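Side-chain contact in prophenoloxidase b (PDB 3WKY), which is the precursor of a crustacean hemolymph phenoloxidase, a type 3 copper protein that, once activated, probably oxidises phenols to quinones: residues 224-229 and 395-400. Numbering follows the deposited sequence.
With CUO (Cu2-o2 cluster), chain J.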
# COMPACT_ATOMS: atom_id res chain seq x y z
N TYR A 224 5.80 -2.37 38.74
CA TYR A 224 7.14 -2.69 39.19
C TYR A 224 7.56 -4.10 38.84
O TYR A 224 8.67 -4.33 38.37
CB TYR A 224 7.26 -2.46 40.70
CG TYR A 224 8.68 -2.54 41.21
CD1 TYR A 224 9.66 -1.68 40.71
CD2 TYR A 224 9.04 -3.46 42.19
CE1 TYR A 224 10.98 -1.72 41.20
CE2 TYR A 224 10.36 -3.51 42.68
CZ TYR A 224 11.31 -2.65 42.18
OH TYR A 224 12.61 -2.70 42.66
N MET A 225 6.67 -5.07 39.07
CA MET A 225 7.04 -6.44 38.77
C MET A 225 7.27 -6.57 37.26
O MET A 225 8.25 -7.17 36.82
CB MET A 225 5.98 -7.44 39.26
CG MET A 225 6.34 -8.91 38.96
SD MET A 225 6.03 -9.41 37.23
CE MET A 225 4.44 -10.19 37.39
N HIS A 226 6.35 -6.03 36.47
CA HIS A 226 6.48 -6.16 35.02
C HIS A 226 7.66 -5.40 34.45
O HIS A 226 8.27 -5.84 33.47
CB HIS A 226 5.17 -5.84 34.31
CG HIS A 226 4.10 -6.83 34.60
ND1 HIS A 226 3.28 -6.73 35.70
CD2 HIS A 226 3.76 -7.98 33.97
CE1 HIS A 226 2.46 -7.76 35.73
NE2 HIS A 226 2.74 -8.54 34.70
N HIS A 227 8.00 -4.28 35.07
CA HIS A 227 9.19 -3.53 34.68
C HIS A 227 10.42 -4.41 34.85
O HIS A 227 11.29 -4.46 33.99
CB HIS A 227 9.37 -2.28 35.52
CG HIS A 227 10.72 -1.66 35.34
ND1 HIS A 227 11.08 -1.01 34.17
CD2 HIS A 227 11.81 -1.66 36.13
CE1 HIS A 227 12.33 -0.62 34.27
NE2 HIS A 227 12.80 -0.99 35.44
N ASN A 228 10.48 -5.09 35.99
CA ASN A 228 11.61 -5.96 36.27
C ASN A 228 11.64 -7.18 35.37
O ASN A 228 12.70 -7.62 34.93
CB ASN A 228 11.57 -6.36 37.76
CG ASN A 228 12.23 -5.33 38.63
OD1 ASN A 228 13.44 -5.41 38.85
ND2 ASN A 228 11.46 -4.35 39.11
N LEU A 229 10.46 -7.71 35.06
CA LEU A 229 10.33 -8.82 34.13
C LEU A 229 10.83 -8.45 32.72
O LEU A 229 11.60 -9.20 32.11
CB LEU A 229 8.86 -9.27 34.10
CG LEU A 229 8.39 -10.39 33.17
CD1 LEU A 229 9.28 -11.63 33.30
CD2 LEU A 229 6.96 -10.72 33.54
N ARG A 395 6.68 -7.74 23.93
CA ARG A 395 6.40 -6.56 23.13
C ARG A 395 5.23 -5.79 23.74
O ARG A 395 5.24 -4.56 23.79
CB ARG A 395 6.10 -6.94 21.67
CG ARG A 395 7.28 -7.64 20.96
CD ARG A 395 7.18 -7.48 19.42
NE ARG A 395 7.16 -6.06 19.07
CZ ARG A 395 6.64 -5.55 17.96
NH1 ARG A 395 6.06 -6.34 17.06
NH2 ARG A 395 6.68 -4.23 17.75
N TRP A 396 4.22 -6.51 24.21
CA TRP A 396 3.07 -5.88 24.85
C TRP A 396 3.52 -5.21 26.16
O TRP A 396 3.15 -4.07 26.45
CB TRP A 396 1.96 -6.91 25.11
CG TRP A 396 0.70 -6.30 25.64
CD1 TRP A 396 0.10 -6.56 26.85
CD2 TRP A 396 -0.12 -5.30 24.99
NE1 TRP A 396 -1.04 -5.80 26.98
CE2 TRP A 396 -1.20 -5.02 25.86
CE3 TRP A 396 -0.06 -4.64 23.75
CZ2 TRP A 396 -2.20 -4.08 25.55
CZ3 TRP A 396 -1.07 -3.72 23.43
CH2 TRP A 396 -2.13 -3.45 24.32
N HIS A 397 4.33 -5.91 26.93
CA HIS A 397 4.79 -5.32 28.19
C HIS A 397 5.84 -4.24 28.07
O HIS A 397 5.97 -3.41 28.96
CB HIS A 397 5.16 -6.39 29.23
CG HIS A 397 3.96 -6.82 29.99
ND1 HIS A 397 3.45 -6.08 31.03
CD2 HIS A 397 3.06 -7.80 29.74
CE1 HIS A 397 2.33 -6.63 31.45
NE2 HIS A 397 2.07 -7.67 30.68
N LYS A 398 6.58 -4.24 26.96
CA LYS A 398 7.43 -3.09 26.69
C LYS A 398 6.56 -1.86 26.40
O LYS A 398 6.87 -0.77 26.86
CB LYS A 398 8.41 -3.37 25.54
CG LYS A 398 9.36 -2.19 25.26
CD LYS A 398 10.39 -2.00 26.41
CE LYS A 398 11.27 -0.79 26.12
NZ LYS A 398 12.45 -0.73 27.05
N PHE A 399 5.46 -2.03 25.67
CA PHE A 399 4.51 -0.92 25.49
C PHE A 399 3.99 -0.45 26.85
O PHE A 399 3.97 0.76 27.14
CB PHE A 399 3.33 -1.33 24.59
CG PHE A 399 2.08 -0.51 24.82
CD1 PHE A 399 2.06 0.85 24.52
CD2 PHE A 399 0.93 -1.09 25.34
CE1 PHE A 399 0.92 1.62 24.75
CE2 PHE A 399 -0.21 -0.35 25.56
CZ PHE A 399 -0.22 1.01 25.27
N ILE A 400 3.55 -1.40 27.67
CA ILE A 400 3.03 -1.06 28.99
C ILE A 400 4.10 -0.35 29.82
O ILE A 400 3.82 0.68 30.46
CB ILE A 400 2.50 -2.33 29.70
CG1 ILE A 400 1.26 -2.86 28.96
CG2 ILE A 400 2.14 -2.02 31.16
CD1 ILE A 400 0.09 -1.86 28.91
CU1 CUO J . 1.40 -10.11 34.00
CU2 CUO J . 0.15 -8.66 30.95
O1 CUO J . 0.03 -9.21 32.85
O2 CUO J . 0.49 -10.55 31.99
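The type 3 dicopper site of the hemocyanin-like copper domain is ligated here by two histidines, one to each copper: H226 from helix 218-239 and H397 from helix 391-409. H226 NE2 lies 2.2 Å from CU1, and H397 NE2 lies 2.2 Å from CU2. Histidine suits both places, because an imidazole offers a copper ion a nitrogen donor at the end of a short, flat side chain. H199 and H203 complete the histidine set of CU1, H357 and H361 that of CU2.

Between the helices the two imidazoles lie nearly parallel, with planes at 11° and centroids 4.4 Å apart, but they are slid so far that they barely overlap. H226 CB comes within 3.7 Å of H397 ND1, while oxygen O1 of the cluster sits at the H397 ring edge, near its plane. The H226 CG lies anti to its carbonyl carbon (chi1 -67°), which carries the ring off the helix toward the metals. Its other nitrogen, ND1, is hydrogen-bonded to the backbone carbonyl of F222 one turn earlier, fixing the rotation of the ring. M225 adds a hydrophobic lid, its CE 3.4 Å above the H226 ring plane and displaced toward the rim.

Both histidines are buried, and H226 NE2 stands 4.2 Å from H397 NE2, two ligating nitrogens held side by side. Each NE2 is bound to its own copper, so two separate helices together present a coupled metal pair to the bound oxygen.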